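Local coordinates for accelerated-cell-death 11 (Arabidopsis thaliana, PDB 4NT1), which selectively carries ceramide-1-phosphate and phytoceramide-1-phosphate between membranes, leaving ceramide and glycosphingolipids behind, at residues Pro46-Leu51 and Lys56-Asp61; Ser97-Leu102 and Asn196-Lys201. All blocks are in the same frame, centred on the assembly; numbering follows the deposited sequence.

Interaction 1: Pro46-Leu51 and Lys56-Asp61; sequences PLFGCL and KFAEMD
The methyl CB of Ala58 sits over one face of the Phe48 ring, off-centre, over the CG-CD1 side of the ring. It lies 3.4 Å from Phe48 CD1 and 3.5 Å from Phe48 CG, and 4.0 Å from Phe48 CE1 further along the same side. With chi1 at -66°, Phe48 CG stands beside its own backbone N, and the ring is turned so that a face, not an edge, receives the methyl. The other neighbours of this ring include Tyr62, whose plane is inclined by about 45°, and Met111 and Val112 of helix 98-121.

Polar contact is made through water. Glu59 curls back toward helix 34-51, yet OE2 remains 4.4 Å from Gly49 N, so a water fills the step. It donates to Glu59 OE2 at 2.9 Å and accepts a weak hydrogen bond from Gly49 N.

Backbone bonds shape the short helix 57-63. Glu59 N reaches Lys56 O, whereas Asp61 N binds Phe57 O at 2.9 Å, and the turn at 59-61 is of the wider pi type. Asp61, which binds the ceramide-1-phosphate-type lipid, hydrogen-bonds through OD2 to His144 NE2, and the Phe57 ring meets His144 edge-to-face.

The contact thus joins helix 34-51 to helix 57-63, the next in the chain of this GLTP fold, across a short connection. The buried side is hydrocarbon and the exposed side hydrated and acidic, so burial of Phe48 and Ala58 probably contributes more to the join than the weak water bridge.

Interaction 2: Ser97-Leu102 and Asn196-Lys201; sequences SHTRNL and NLFLSK
Phe198, near the C-terminal end of helix 173-199, pushes its ring against the first turn of helix 98-121, a helix-to-helix contact of the all-helical GLTP fold. The tight part is at the far end of the ring. Thr99 CG2 comes obliquely to within 3.5 Å of Phe198 CE2, the two side chains running past each other in opposite directions. Beside it, Thr99 O lies in the ring plane at the edge, 3.5 Å from Phe198 CZ. The methyl is placed there because Thr99 CG2 is anti to the backbone N; OG1 consequently takes the position beside that N and hydrogen-bonds Asp86 OD2, which ties the residue to helix 79-88.

Packing is looser on the other flank, where Leu102 CD2 stays 4.0 Å from Phe198 CE1. Still farther off, Leu197 points toward residues 97-102 without touching them and rests on Met83. Leu199, Ser200 and Lys201 are exposed where the chain leaves helix 173-199, and there Asn196 O is gripped by both the N and the OG of Ser200, from opposite faces of its carbonyl plane.

Arg100, which binds the ceramide-1-phosphate-type lipid, probably at its phosphate, leaves helix 98-121 on the side away from Phe198. The start of its helix is fixed by an N-cap: Arg100 N donates to Ser97 OG at 3.0 Å, with an N-H...O angle of 158°.

Overall arrangement
Interaction 1 and interaction 2 lie in series along the chain, their centres 22 Å apart and their nearest atoms about 6 Å apart without touching. Helix 98-121 links them: its first turn forms one side of interaction 2, while Met111 and Val112 further along pack on Phe48 of interaction 1. Both adjoin the ceramide-1-phosphate binding site. Residues 56-61 supply Asp61 and residues 97-102 supply Arg100; Lys65, carboxylated on NZ here, Arg104 and His144 also bind the lipid. The side chain of Ala58 is about 8 Å from that of His144 and about 10 Å from that of Arg104, whereas the side chain of Phe198 is about 7 Å from that of Arg104.

Interaction 1: Pro46-Leu51 and Lys56-Asp61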
# COMPACT_ATOMS: atom_id res chain seq x y z
N PRO A 46 -1.23 -9.84 -0.25
CA PRO A 46 -1.56 -10.86 -1.26
C PRO A 46 -2.15 -10.28 -2.55
O PRO A 46 -2.18 -10.99 -3.55
CB PRO A 46 -2.59 -11.75 -0.55
CG PRO A 46 -2.42 -11.46 0.92
CD PRO A 46 -2.01 -10.02 0.99
N LEU A 47 -2.60 -9.04 -2.53
CA LEU A 47 -3.14 -8.45 -3.76
C LEU A 47 -2.09 -8.39 -4.87
O LEU A 47 -2.42 -8.58 -6.04
CB LEU A 47 -3.70 -7.04 -3.51
CG LEU A 47 -4.83 -6.90 -2.49
CD1 LEU A 47 -5.15 -5.42 -2.30
CD2 LEU A 47 -6.07 -7.68 -2.92
N PHE A 48 -0.84 -8.13 -4.51
CA PHE A 48 0.20 -8.01 -5.54
C PHE A 48 0.39 -9.33 -6.28
O PHE A 48 0.56 -9.35 -7.50
CB PHE A 48 1.51 -7.51 -4.94
CG PHE A 48 1.44 -6.10 -4.43
CD1 PHE A 48 1.53 -5.03 -5.30
CD2 PHE A 48 1.26 -5.85 -3.08
CE1 PHE A 48 1.46 -3.74 -4.84
CE2 PHE A 48 1.18 -4.56 -2.61
CZ PHE A 48 1.28 -3.50 -3.49
N GLY A 49 0.33 -10.43 -5.54
CA GLY A 49 0.45 -11.75 -6.14
C GLY A 49 -0.70 -12.01 -7.08
O GLY A 49 -0.53 -12.63 -8.12
N CYS A 50 -1.88 -11.52 -6.71
CA CYS A 50 -3.07 -11.65 -7.54
C CYS A 50 -2.86 -11.04 -8.92
O CYS A 50 -3.36 -11.57 -9.91
CB CYS A 50 -4.28 -11.01 -6.87
SG CYS A 50 -4.93 -11.94 -5.47
N LEU A 51 -2.15 -9.91 -8.98
CA LEU A 51 -1.94 -9.20 -10.25
C LEU A 51 -0.96 -9.90 -11.18
O LEU A 51 -0.89 -9.59 -12.38
CB LEU A 51 -1.47 -7.77 -9.98
CG LEU A 51 -2.43 -6.95 -9.13
CD1 LEU A 51 -1.87 -5.56 -8.88
CD2 LEU A 51 -3.78 -6.87 -9.82
N LYS A 56 5.90 -8.75 -9.56
CA LYS A 56 6.88 -9.52 -8.79
C LYS A 56 7.76 -8.62 -7.92
O LYS A 56 8.20 -9.04 -6.84
CB LYS A 56 7.73 -10.37 -9.72
CG LYS A 56 8.79 -11.22 -9.03
CD LYS A 56 9.44 -12.16 -10.05
CE LYS A 56 10.82 -12.62 -9.59
NZ LYS A 56 11.47 -13.52 -10.59
N PHE A 57 8.02 -7.40 -8.38
CA PHE A 57 8.87 -6.46 -7.63
C PHE A 57 8.32 -6.20 -6.24
O PHE A 57 9.06 -5.91 -5.30
CB PHE A 57 9.01 -5.11 -8.38
CG PHE A 57 7.75 -4.26 -8.38
CD1 PHE A 57 7.48 -3.41 -7.31
CD2 PHE A 57 6.86 -4.30 -9.44
CE1 PHE A 57 6.32 -2.64 -7.30
CE2 PHE A 57 5.71 -3.53 -9.43
CZ PHE A 57 5.44 -2.70 -8.36
N ALA A 58 7.00 -6.30 -6.11
CA ALA A 58 6.34 -5.97 -4.86
C ALA A 58 6.66 -6.98 -3.76
O ALA A 58 6.49 -6.69 -2.58
CB ALA A 58 4.84 -5.89 -5.08
N GLU A 59 7.12 -8.16 -4.15
CA GLU A 59 7.51 -9.15 -3.14
C GLU A 59 8.63 -8.61 -2.24
O GLU A 59 8.55 -8.69 -1.02
CB GLU A 59 7.88 -10.48 -3.78
CG GLU A 59 6.69 -11.19 -4.41
CD GLU A 59 5.51 -11.33 -3.44
OE1 GLU A 59 5.74 -11.80 -2.30
OE2 GLU A 59 4.37 -10.95 -3.80
N MET A 60 9.67 -8.03 -2.83
CA MET A 60 10.72 -7.39 -2.03
C MET A 60 10.39 -5.93 -1.66
O MET A 60 10.70 -5.47 -0.56
CB MET A 60 12.07 -7.46 -2.74
CG MET A 60 12.65 -8.87 -2.84
SD MET A 60 12.75 -9.71 -1.24
CE MET A 60 13.62 -8.49 -0.26
N ASP A 61 9.77 -5.20 -2.58
CA ASP A 61 9.52 -3.78 -2.39
C ASP A 61 8.40 -3.48 -1.39
O ASP A 61 8.37 -2.42 -0.78
CB ASP A 61 9.22 -3.09 -3.73
CG ASP A 61 10.46 -2.88 -4.57
OD1 ASP A 61 11.56 -3.12 -4.05
OD2 ASP A 61 10.33 -2.48 -5.74
O HOH W 1 1.59 -11.06 -2.98

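Interaction 2: Ser97-Leu102 and Asn196-Lys201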
# COMPACT_ATOMS: atom_id res chain seq x y z
N SER A 97 16.20 0.39 8.14
CA SER A 97 15.62 1.19 9.23
C SER A 97 14.09 1.13 9.19
O SER A 97 13.47 0.98 8.12
CB SER A 97 16.08 2.65 9.19
OG SER A 97 15.36 3.39 8.22
N HIS A 98 13.47 1.24 10.36
CA HIS A 98 12.02 1.22 10.46
C HIS A 98 11.39 2.28 9.55
O HIS A 98 10.38 2.03 8.89
CB HIS A 98 11.61 1.46 11.91
CG HIS A 98 12.05 0.38 12.85
ND1 HIS A 98 12.55 0.64 14.10
CD2 HIS A 98 12.06 -0.97 12.71
CE1 HIS A 98 12.84 -0.50 14.70
NE2 HIS A 98 12.56 -1.49 13.88
N THR A 99 12.01 3.46 9.53
CA THR A 99 11.45 4.60 8.82
C THR A 99 11.61 4.43 7.31
O THR A 99 10.70 4.77 6.54
CB THR A 99 12.11 5.90 9.28
OG1 THR A 99 11.81 6.10 10.66
CG2 THR A 99 11.58 7.08 8.47
N ARG A 100 12.74 3.88 6.89
CA ARG A 100 12.92 3.55 5.47
C ARG A 100 11.88 2.52 5.02
O ARG A 100 11.28 2.66 3.95
CB ARG A 100 14.34 3.02 5.23
CG ARG A 100 14.62 2.59 3.79
CD ARG A 100 16.11 2.32 3.57
NE ARG A 100 16.39 1.89 2.21
CZ ARG A 100 16.91 2.68 1.27
NH1 ARG A 100 17.21 3.94 1.54
NH2 ARG A 100 17.12 2.19 0.05
N ASN A 101 11.67 1.49 5.83
CA ASN A 101 10.69 0.48 5.48
C ASN A 101 9.28 1.05 5.48
O ASN A 101 8.48 0.71 4.61
CB ASN A 101 10.84 -0.75 6.36
CG ASN A 101 12.12 -1.51 6.07
OD1 ASN A 101 12.69 -1.36 4.98
ND2 ASN A 101 12.59 -2.30 7.01
N LEU A 102 9.01 1.96 6.41
CA LEU A 102 7.73 2.66 6.42
C LEU A 102 7.46 3.40 5.11
O LEU A 102 6.34 3.34 4.58
CB LEU A 102 7.63 3.64 7.60
CG LEU A 102 6.32 4.42 7.69
CD1 LEU A 102 5.10 3.49 7.85
CD2 LEU A 102 6.37 5.43 8.83
N ASN A 196 3.06 13.25 5.83
CA ASN A 196 3.28 14.37 6.74
C ASN A 196 4.26 14.07 7.88
O ASN A 196 5.00 14.96 8.30
CB ASN A 196 1.96 14.93 7.29
CG ASN A 196 1.20 15.73 6.25
OD1 ASN A 196 1.78 16.22 5.28
ND2 ASN A 196 -0.10 15.89 6.46
N LEU A 197 4.28 12.84 8.38
CA LEU A 197 5.30 12.47 9.36
C LEU A 197 6.70 12.74 8.80
O LEU A 197 7.59 13.19 9.53
CB LEU A 197 5.19 11.00 9.77
CG LEU A 197 3.92 10.60 10.51
CD1 LEU A 197 4.01 9.15 10.93
CD2 LEU A 197 3.71 11.50 11.73
N PHE A 198 6.89 12.45 7.52
CA PHE A 198 8.18 12.66 6.86
C PHE A 198 8.42 14.14 6.57
O PHE A 198 9.47 14.69 6.90
CB PHE A 198 8.28 11.86 5.54
CG PHE A 198 8.44 10.37 5.74
CD1 PHE A 198 7.35 9.57 6.07
CD2 PHE A 198 9.70 9.77 5.61
CE1 PHE A 198 7.50 8.21 6.25
CE2 PHE A 198 9.86 8.41 5.79
CZ PHE A 198 8.76 7.62 6.12
N LEU A 199 7.43 14.79 5.96
CA LEU A 199 7.58 16.17 5.51
C LEU A 199 7.71 17.17 6.64
O LEU A 199 8.43 18.17 6.51
CB LEU A 199 6.42 16.56 4.59
CG LEU A 199 6.28 15.70 3.34
CD1 LEU A 199 4.99 16.03 2.60
CD2 LEU A 199 7.48 15.86 2.44
N SER A 200 7.03 16.92 7.75
CA SER A 200 7.06 17.81 8.91
C SER A 200 8.40 17.73 9.64
O SER A 200 8.73 18.60 10.45
CB SER A 200 5.91 17.50 9.87
OG SER A 200 6.08 16.22 10.48
N LYS A 201 9.16 16.68 9.36
CA LYS A 201 10.50 16.53 9.94
C LYS A 201 11.58 16.75 8.88
O LYS A 201 12.75 16.41 9.10
CB LYS A 201 10.66 15.16 10.60
CG LYS A 201 9.81 14.99 11.86
CD LYS A 201 10.11 16.09 12.87
CE LYS A 201 9.51 15.79 14.24
NZ LYS A 201 8.02 15.76 14.22